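Local coordinates for protein phytase (Debaryomyces castellii, PDB 2GFI) that hydrolyses phytate as a 3-phytase of the histidine acid phosphatase family, at residues A[157-162]-A[322-327]; A[314-319]-A[442-447]. All blocks are in the same frame, centred on the assembly; numbering follows the deposited sequence.

Contact 1: residues A[157-162]-A[322-327]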
ATOM      1  N   THR A 157      36.369   0.950 -18.892  1.00 36.12           N
ATOM      2  CA  THR A 157      36.150  -0.062 -17.900  1.00 34.70           C
ATOM      3  C   THR A 157      35.524   0.514 -16.607  1.00 32.83           C
ATOM      4  O   THR A 157      35.904   1.594 -16.125  1.00 32.21           O
ATOM      5  CB  THR A 157      37.499  -0.723 -17.591  1.00 35.28           C
ATOM      6  OG1 THR A 157      37.734  -1.759 -18.550  1.00 37.33           O
ATOM      7  CG2 THR A 157      37.423  -1.481 -16.314  1.00 35.73           C
ATOM      8  N   LEU A 158      34.573  -0.226 -16.041  1.00 30.55           N
ATOM      9  CA  LEU A 158      34.034   0.095 -14.723  1.00 27.75           C
ATOM     10  C   LEU A 158      34.916  -0.577 -13.696  1.00 26.84           C
ATOM     11  O   LEU A 158      35.048  -1.797 -13.717  1.00 26.66           O
ATOM     12  CB  LEU A 158      32.593  -0.408 -14.584  1.00 27.09           C
ATOM     13  CG  LEU A 158      31.881  -0.111 -13.271  1.00 25.79           C
ATOM     14  CD1 LEU A 158      31.517   1.397 -13.158  1.00 21.09           C
ATOM     15  CD2 LEU A 158      30.641  -1.060 -13.126  1.00 26.16           C
ATOM     16  N   PRO A 159      35.567   0.208 -12.840  1.00 25.96           N
ATOM     17  CA  PRO A 159      36.298  -0.361 -11.714  1.00 25.72           C
ATOM     18  C   PRO A 159      35.339  -0.663 -10.546  1.00 26.12           C
ATOM     19  O   PRO A 159      34.332   0.055 -10.302  1.00 26.74           O
ATOM     20  CB  PRO A 159      37.306   0.734 -11.349  1.00 24.77           C
ATOM     21  CG  PRO A 159      36.637   2.005 -11.785  1.00 25.36           C
ATOM     22  CD  PRO A 159      35.678   1.682 -12.896  1.00 25.08           C
ATOM     23  N   VAL A 160      35.622  -1.739  -9.839  1.00 25.46           N
ATOM     24  CA  VAL A 160      34.810  -2.080  -8.687  1.00 24.81           C
ATOM     25  C   VAL A 160      35.820  -2.294  -7.576  1.00 24.53           C
ATOM     26  O   VAL A 160      36.864  -2.838  -7.809  1.00 25.60           O
ATOM     27  CB  VAL A 160      33.895  -3.310  -8.986  1.00 24.34           C
ATOM     28  CG1 VAL A 160      33.273  -3.841  -7.745  1.00 23.58           C
ATOM     29  CG2 VAL A 160      32.794  -2.940  -9.994  1.00 23.52           C
ATOM     30  N   PHE A 161      35.558  -1.783  -6.398  1.00 24.39           N
ATOM     31  CA  PHE A 161      36.438  -2.015  -5.284  1.00 24.56           C
ATOM     32  C   PHE A 161      35.630  -2.793  -4.256  1.00 25.50           C
ATOM     33  O   PHE A 161      34.506  -2.399  -3.879  1.00 25.91           O
ATOM     34  CB  PHE A 161      36.993  -0.688  -4.744  1.00 24.29           C
ATOM     35  CG  PHE A 161      37.614   0.167  -5.818  1.00 22.98           C
ATOM     36  CD1 PHE A 161      38.979   0.117  -6.056  1.00 22.88           C
ATOM     37  CD2 PHE A 161      36.821   0.937  -6.636  1.00 22.15           C
ATOM     38  CE1 PHE A 161      39.545   0.852  -7.076  1.00 22.31           C
ATOM     39  CE2 PHE A 161      37.372   1.667  -7.670  1.00 25.30           C
ATOM     40  CZ  PHE A 161      38.747   1.635  -7.886  1.00 23.36           C
ATOM     41  N   THR A 162      36.188  -3.926  -3.855  1.00 25.41           N
ATOM     42  CA  THR A 162      35.558  -4.779  -2.897  1.00 25.67           C
ATOM     43  C   THR A 162      36.603  -5.382  -1.974  1.00 26.40           C
ATOM     44  O   THR A 162      37.741  -5.557  -2.381  1.00 26.65           O
ATOM     45  CB  THR A 162      34.782  -5.895  -3.625  1.00 25.11           C
ATOM     46  OG1 THR A 162      34.239  -6.774  -2.637  1.00 22.89           O
ATOM     47  CG2 THR A 162      35.700  -6.763  -4.412  1.00 24.88           C
ATOM     48  N   ASN A 322      39.566  13.092 -13.081  1.00 42.36           N
ATOM     49  CA  ASN A 322      39.626  11.647 -13.231  1.00 40.61           C
ATOM     50  C   ASN A 322      38.587  11.249 -14.256  1.00 39.54           C
ATOM     51  O   ASN A 322      37.468  11.719 -14.189  1.00 39.15           O
ATOM     52  CB  ASN A 322      39.381  10.966 -11.894  1.00 40.50           C
ATOM     53  CG  ASN A 322      39.787   9.519 -11.906  1.00 39.84           C
ATOM     54  OD1 ASN A 322      39.442   8.770 -12.826  1.00 38.98           O
ATOM     55  ND2 ASN A 322      40.531   9.107 -10.876  1.00 39.15           N
ATOM     56  N   GLU A 323      38.972  10.451 -15.248  1.00 39.35           N
ATOM     57  CA  GLU A 323      38.034   9.975 -16.279  1.00 38.85           C
ATOM     58  C   GLU A 323      36.918   9.168 -15.608  1.00 36.68           C
ATOM     59  O   GLU A 323      35.828   9.041 -16.152  1.00 36.29           O
ATOM     60  CB  GLU A 323      38.717   9.058 -17.317  1.00 40.67           C
ATOM     61  CG  GLU A 323      40.177   9.392 -17.656  1.00 47.97           C
ATOM     62  CD  GLU A 323      40.351  10.364 -18.840  1.00 49.67           C
ATOM     63  OE1 GLU A 323      39.469  11.251 -19.063  1.00 57.63           O
ATOM     64  OE2 GLU A 323      41.398  10.247 -19.548  1.00 57.74           O
ATOM     65  N   ASN A 324      37.217   8.590 -14.450  1.00 34.04           N
ATOM     66  CA  ASN A 324      36.239   7.780 -13.759  1.00 32.21           C
ATOM     67  C   ASN A 324      35.475   8.591 -12.727  1.00 30.76           C
ATOM     68  O   ASN A 324      36.052   9.283 -11.864  1.00 29.80           O
ATOM     69  CB  ASN A 324      36.837   6.508 -13.169  1.00 31.74           C
ATOM     70  CG  ASN A 324      35.786   5.647 -12.476  1.00 31.08           C
ATOM     71  OD1 ASN A 324      35.762   5.557 -11.236  1.00 29.42           O
ATOM     72  ND2 ASN A 324      34.917   5.019 -13.261  1.00 27.78           N
ATOM     73  N   LYS A 325      34.162   8.529 -12.866  1.00 29.27           N
ATOM     74  CA  LYS A 325      33.277   9.351 -12.058  1.00 28.38           C
ATOM     75  C   LYS A 325      32.408   8.509 -11.111  1.00 27.31           C
ATOM     76  O   LYS A 325      31.684   9.059 -10.307  1.00 26.63           O
ATOM     77  CB  LYS A 325      32.378  10.191 -12.975  1.00 28.36           C
ATOM     78  CG  LYS A 325      33.085  10.867 -14.148  1.00 29.10           C
ATOM     79  CD  LYS A 325      34.077  11.905 -13.632  1.00 30.71           C
ATOM     80  CE  LYS A 325      34.568  12.810 -14.752  1.00 30.09           C
ATOM     81  NZ  LYS A 325      35.557  13.777 -14.194  1.00 30.63           N
ATOM     82  N   ILE A 326      32.464   7.189 -11.238  1.00 26.69           N
ATOM     83  CA  ILE A 326      31.607   6.293 -10.471  1.00 26.77           C
ATOM     84  C   ILE A 326      32.470   5.391  -9.629  1.00 27.07           C
ATOM     85  O   ILE A 326      33.204   4.539 -10.153  1.00 27.38           O
ATOM     86  CB  ILE A 326      30.689   5.474 -11.406  1.00 26.82           C
ATOM     87  CG1 ILE A 326      29.780   6.398 -12.195  1.00 26.11           C
ATOM     88  CG2 ILE A 326      29.835   4.507 -10.635  1.00 27.15           C
ATOM     89  CD1 ILE A 326      29.113   5.694 -13.384  1.00 26.42           C
ATOM     90  N   TRP A 327      32.394   5.604  -8.317  1.00 27.21           N
ATOM     91  CA  TRP A 327      33.168   4.870  -7.343  1.00 27.51           C
ATOM     92  C   TRP A 327      32.247   3.875  -6.648  1.00 27.29           C
ATOM     93  O   TRP A 327      31.226   4.273  -6.087  1.00 26.90           O
ATOM     94  CB  TRP A 327      33.827   5.853  -6.368  1.00 28.60           C
ATOM     95  CG  TRP A 327      34.650   6.802  -7.176  1.00 29.58           C
ATOM     96  CD1 TRP A 327      34.346   8.092  -7.500  1.00 29.01           C
ATOM     97  CD2 TRP A 327      35.874   6.491  -7.858  1.00 29.54           C
ATOM     98  NE1 TRP A 327      35.316   8.608  -8.324  1.00 29.12           N
ATOM     99  CE2 TRP A 327      36.268   7.650  -8.559  1.00 30.76           C
ATOM    100  CE3 TRP A 327      36.690   5.353  -7.931  1.00 29.09           C
ATOM    101  CZ2 TRP A 327      37.459   7.707  -9.331  1.00 30.28           C
ATOM    102  CZ3 TRP A 327      37.865   5.409  -8.700  1.00 29.34           C
ATOM    103  CH2 TRP A 327      38.232   6.578  -9.382  1.00 29.63           C
TER
HETATM  104  O   HOH W   1      34.224   2.289  -9.059  1.00 22.23           O

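Contact 2: residues A[314-319]-A[442-447]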
ATOM      1  N   LEU A 314      37.126  12.249  -0.100  1.00 27.98           N
ATOM      2  CA  LEU A 314      37.316  13.684  -0.322  1.00 28.72           C
ATOM      3  C   LEU A 314      38.346  13.948  -1.425  1.00 29.98           C
ATOM      4  O   LEU A 314      38.106  14.799  -2.282  1.00 30.62           O
ATOM      5  CB  LEU A 314      37.689  14.410   0.979  1.00 28.87           C
ATOM      6  CG  LEU A 314      37.987  15.907   0.785  1.00 28.54           C
ATOM      7  CD1 LEU A 314      36.726  16.659   0.434  1.00 27.51           C
ATOM      8  CD2 LEU A 314      38.678  16.508   2.004  1.00 28.31           C
ATOM      9  N   GLU A 315      39.465  13.214  -1.420  1.00 31.22           N
ATOM     10  CA  GLU A 315      40.429  13.269  -2.522  1.00 33.77           C
ATOM     11  C   GLU A 315      39.728  13.004  -3.847  1.00 32.29           C
ATOM     12  O   GLU A 315      39.981  13.701  -4.825  1.00 32.73           O
ATOM     13  CB  GLU A 315      41.586  12.268  -2.349  1.00 33.11           C
ATOM     14  CG  GLU A 315      42.504  12.592  -1.193  1.00 37.83           C
ATOM     15  CD  GLU A 315      43.693  11.644  -1.108  1.00 39.49           C
ATOM     16  OE1 GLU A 315      44.213  11.234  -2.196  1.00 47.76           O
ATOM     17  OE2 GLU A 315      44.121  11.314   0.036  1.00 46.64           O
ATOM     18  N   LEU A 316      38.832  12.022  -3.882  1.00 31.59           N
ATOM     19  CA  LEU A 316      38.079  11.761  -5.109  1.00 30.68           C
ATOM     20  C   LEU A 316      37.188  12.924  -5.524  1.00 30.28           C
ATOM     21  O   LEU A 316      37.091  13.230  -6.705  1.00 29.90           O
ATOM     22  CB  LEU A 316      37.263  10.465  -5.008  1.00 30.42           C
ATOM     23  CG  LEU A 316      38.058   9.147  -4.910  1.00 29.99           C
ATOM     24  CD1 LEU A 316      37.167   7.991  -4.527  1.00 26.85           C
ATOM     25  CD2 LEU A 316      38.697   8.877  -6.244  1.00 30.54           C
ATOM     26  N   LEU A 317      36.527  13.564  -4.564  1.00 30.54           N
ATOM     27  CA  LEU A 317      35.574  14.652  -4.895  1.00 31.16           C
ATOM     28  C   LEU A 317      36.321  15.895  -5.368  1.00 32.16           C
ATOM     29  O   LEU A 317      35.815  16.663  -6.185  1.00 31.21           O
ATOM     30  CB  LEU A 317      34.691  15.013  -3.697  1.00 29.98           C
ATOM     31  CG  LEU A 317      33.738  13.921  -3.206  1.00 29.21           C
ATOM     32  CD1 LEU A 317      33.426  14.138  -1.729  1.00 25.35           C
ATOM     33  CD2 LEU A 317      32.479  13.843  -4.074  1.00 26.11           C
ATOM     34  N   ASN A 318      37.524  16.074  -4.807  1.00 33.95           N
ATOM     35  CA  ASN A 318      38.368  17.212  -5.097  1.00 35.52           C
ATOM     36  C   ASN A 318      38.994  17.102  -6.453  1.00 36.98           C
ATOM     37  O   ASN A 318      39.321  18.095  -7.047  1.00 37.25           O
ATOM     38  CB  ASN A 318      39.430  17.404  -4.013  1.00 34.53           C
ATOM     39  CG  ASN A 318      38.888  18.145  -2.819  1.00 33.38           C
ATOM     40  OD1 ASN A 318      39.435  18.072  -1.715  1.00 33.32           O
ATOM     41  ND2 ASN A 318      37.805  18.870  -3.024  1.00 31.33           N
ATOM     42  N   HIS A 319      39.103  15.890  -6.967  1.00 39.40           N
ATOM     43  CA  HIS A 319      39.757  15.679  -8.237  1.00 41.61           C
ATOM     44  C   HIS A 319      38.800  15.560  -9.417  1.00 42.94           C
ATOM     45  O   HIS A 319      38.451  14.471  -9.835  1.00 43.80           O
ATOM     46  CB  HIS A 319      40.762  14.535  -8.117  1.00 41.74           C
ATOM     47  CG  HIS A 319      41.961  14.901  -7.298  1.00 45.01           C
ATOM     48  ND1 HIS A 319      43.154  15.320  -7.862  1.00 46.71           N
ATOM     49  CD2 HIS A 319      42.136  14.974  -5.954  1.00 46.44           C
ATOM     50  CE1 HIS A 319      44.015  15.606  -6.899  1.00 47.98           C
ATOM     51  NE2 HIS A 319      43.423  15.407  -5.732  1.00 48.13           N
ATOM     52  N   PHE A 442      44.301   2.759  -3.232  1.00 31.34           N
ATOM     53  CA  PHE A 442      43.747   1.771  -4.178  1.00 31.73           C
ATOM     54  C   PHE A 442      42.819   2.387  -5.242  1.00 32.35           C
ATOM     55  O   PHE A 442      42.720   1.846  -6.327  1.00 32.12           O
ATOM     56  CB  PHE A 442      43.132   0.525  -3.472  1.00 31.93           C
ATOM     57  CG  PHE A 442      41.928   0.830  -2.605  1.00 31.84           C
ATOM     58  CD1 PHE A 442      40.683   1.083  -3.177  1.00 31.05           C
ATOM     59  CD2 PHE A 442      42.057   0.896  -1.217  1.00 31.88           C
ATOM     60  CE1 PHE A 442      39.584   1.381  -2.381  1.00 30.44           C
ATOM     61  CE2 PHE A 442      40.958   1.209  -0.395  1.00 33.89           C
ATOM     62  CZ  PHE A 442      39.709   1.453  -0.997  1.00 31.89           C
ATOM     63  N   TYR A 443      42.142   3.508  -4.949  1.00 33.23           N
ATOM     64  CA  TYR A 443      41.299   4.157  -5.984  1.00 33.95           C
ATOM     65  C   TYR A 443      42.128   4.740  -7.142  1.00 35.16           C
ATOM     66  O   TYR A 443      41.603   4.931  -8.253  1.00 34.87           O
ATOM     67  CB  TYR A 443      40.341   5.242  -5.431  1.00 33.47           C
ATOM     68  CG  TYR A 443      39.324   4.772  -4.399  1.00 31.89           C
ATOM     69  CD1 TYR A 443      38.286   3.912  -4.752  1.00 30.43           C
ATOM     70  CD2 TYR A 443      39.399   5.205  -3.071  1.00 31.49           C
ATOM     71  CE1 TYR A 443      37.361   3.486  -3.815  1.00 29.69           C
ATOM     72  CE2 TYR A 443      38.477   4.772  -2.116  1.00 30.54           C
ATOM     73  CZ  TYR A 443      37.466   3.914  -2.501  1.00 30.97           C
ATOM     74  OH  TYR A 443      36.559   3.469  -1.578  1.00 30.83           O
ATOM     75  N   TRP A 444      43.411   5.013  -6.885  1.00 36.15           N
ATOM     76  CA  TRP A 444      44.287   5.607  -7.894  1.00 37.31           C
ATOM     77  C   TRP A 444      45.355   4.666  -8.476  1.00 38.11           C
ATOM     78  O   TRP A 444      45.700   4.750  -9.660  1.00 39.18           O
ATOM     79  CB  TRP A 444      44.923   6.881  -7.329  1.00 37.45           C
ATOM     80  CG  TRP A 444      43.866   7.824  -6.876  1.00 36.87           C
ATOM     81  CD1 TRP A 444      43.156   8.706  -7.653  1.00 36.14           C
ATOM     82  CD2 TRP A 444      43.361   7.959  -5.549  1.00 36.30           C
ATOM     83  NE1 TRP A 444      42.244   9.393  -6.877  1.00 35.92           N
ATOM     84  CE2 TRP A 444      42.346   8.952  -5.581  1.00 37.11           C
ATOM     85  CE3 TRP A 444      43.664   7.351  -4.328  1.00 34.85           C
ATOM     86  CZ2 TRP A 444      41.631   9.333  -4.440  1.00 35.53           C
ATOM     87  CZ3 TRP A 444      42.956   7.728  -3.211  1.00 36.91           C
ATOM     88  CH2 TRP A 444      41.946   8.715  -3.272  1.00 35.45           C
ATOM     89  N   ASP A 445      45.868   3.756  -7.671  1.00 38.54           N
ATOM     90  CA  ASP A 445      46.963   2.923  -8.135  1.00 38.67           C
ATOM     91  C   ASP A 445      46.530   1.521  -8.494  1.00 38.77           C
ATOM     92  O   ASP A 445      47.377   0.635  -8.615  1.00 39.12           O
ATOM     93  CB  ASP A 445      48.064   2.877  -7.075  1.00 39.08           C
ATOM     94  CG  ASP A 445      47.637   2.167  -5.790  1.00 39.92           C
ATOM     95  OD1 ASP A 445      46.580   1.465  -5.762  1.00 40.74           O
ATOM     96  OD2 ASP A 445      48.319   2.252  -4.753  1.00 39.57           O
ATOM     97  N   TYR A 446      45.219   1.307  -8.638  1.00 38.64           N
ATOM     98  CA  TYR A 446      44.672  -0.033  -8.905  1.00 38.62           C
ATOM     99  C   TYR A 446      44.997  -0.547 -10.321  1.00 40.06           C
ATOM    100  O   TYR A 446      44.894  -1.758 -10.608  1.00 39.55           O
ATOM    101  CB  TYR A 446      43.154  -0.089  -8.652  1.00 36.89           C
ATOM    102  CG  TYR A 446      42.322   0.639  -9.694  1.00 34.67           C
ATOM    103  CD1 TYR A 446      41.898   0.003 -10.867  1.00 32.07           C
ATOM    104  CD2 TYR A 446      41.962   1.966  -9.503  1.00 32.96           C
ATOM    105  CE1 TYR A 446      41.140   0.686 -11.814  1.00 31.91           C
ATOM    106  CE2 TYR A 446      41.201   2.647 -10.429  1.00 31.88           C
ATOM    107  CZ  TYR A 446      40.805   2.023 -11.580  1.00 32.85           C
ATOM    108  OH  TYR A 446      40.076   2.772 -12.488  1.00 34.32           O
ATOM    109  N   GLU A 447      45.348   0.370 -11.217  1.00 41.66           N
ATOM    110  CA  GLU A 447      45.785  -0.050 -12.530  1.00 44.68           C
ATOM    111  C   GLU A 447      47.264  -0.456 -12.579  1.00 44.34           C
ATOM    112  O   GLU A 447      47.685  -1.106 -13.525  1.00 44.88           O
ATOM    113  CB  GLU A 447      45.390   0.961 -13.599  1.00 44.66           C
ATOM    114  CG  GLU A 447      44.001   0.655 -14.178  1.00 46.99           C
ATOM    115  CD  GLU A 447      43.448   1.748 -15.096  1.00 47.15           C
ATOM    116  OE1 GLU A 447      43.822   2.959 -14.984  1.00 52.03           O
ATOM    117  OE2 GLU A 447      42.600   1.390 -15.949  1.00 54.77           O
TER

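Contact 1: residues A[157-162]-A[322-327]
The indole of Trp327 meets Phe161 at its edge, with Phe161 CE2 near the indole plane and 3.8 Å from Trp327 CE3 and Asn322 CG also at the edge, while the amide of Asn324 lies over one face, toward the rim. These groups sit at the start of two parallel strands of the central sheet of the histidine phosphatase fold, 158-163 and 326-331, before their backbones pair directly (Phe161 with Leu328). Both aromatics run alongside each other in the same direction, each with CG anti to the carbonyl carbon (chi1 -52° in Phe161), and Tyr443 and Tyr446 add edge-to-face contacts to Phe161. Asn324 and Pro159 approach from opposite directions, Asn324 CG standing 3.8 Å from Pro159 CG. The asparagine amide touches the proline ring and the indole face at once, and an alanine here would probably lose the amide contact to Pro159 CG and CD and open a gap beside the indole face. On the loop before the strand, Asn322 OD1 accepts from Asn324 N at 2.8 Å in an Asx turn. Leu158 CD1 and Ile326 CG2 touch more loosely. Between the backbones a water donates to both strands, 2.6 Å from Pro159 O and 2.7 Å from Ile326 O.

Contact 2: residues A[314-319]-A[442-447]
Leu316 reaches from the last turns of helix 302-318 into the angle between Tyr443 and Trp444, two consecutive aromatic residues of the short, loosely formed helix at about 442-445. The contact is mainly apolar packing of two helices, with one carboxylate laid over an indole, beside the central sheet of the histidine phosphatase fold, where Leu316 also touches Gln63 and Gln65 of strand 59-69 and Tyr443 touches Phe67. From CB, which does not itself head straight for the other segment, the leucine chain turns so that CG stands anti to the carbonyl carbon (chi1 -66°) and comes 3.6 Å from Trp444 CZ2. There it forks. CD1 goes over a face of the Tyr443 ring in a CH-pi contact, 4.0 Å from the ring centroid and 18° off the normal, while CE1 of Phe442 covers the opposite face. CD2 takes the other branch, approaching the indole obliquely at 3.5 Å from Trp444 CZ2, with Trp444 NE1 close by. One methyl is therefore spent on each ring, and the phenol, fixed at its far end by the hydrogen bond of Tyr443 OH to Ser329 OG, is gripped on both faces. Trp444 is likewise held between two groups: Tyr443 CB lies over one face, and Glu315 comes over the other. The glutamate crosses the indole with its chain extended beyond CG, its CB 3.6 Å from Trp444 CZ2 and its carboxylate almost parallel to the ring, the planes 12° apart. An N-acetylglucosamine of a glycan attached to the protein lies about 6 Å from the Glu315 side chain. At the end of that chain, Glu315 OE1 rests 3.6 Å from Trp444 CH2.

How the contacts relate
The centres of the two contacts lie about 9 Å apart, and their segments alternate along the chain: 157-162, 314-319, 322-327, 442-447. Helix 302-318 of contact 2 leads directly through a short loop into strand 326-331 of contact 1, and the late helix 442-445 packs back beside both. They merge into one packed region: Trp327 CZ2 touches Leu316 CD2 at 3.5 Å, and Phe161 CE1 comes 3.4 Å from Phe442 O. Contact 1 thus joins strands within the central sheet, and contact 2 joins two helices packed against it. Both lie away from the predicted catalytic residues, although strand 326-331 ends two residues before Asp333, the predicted proton donor at the start of helix 333-343.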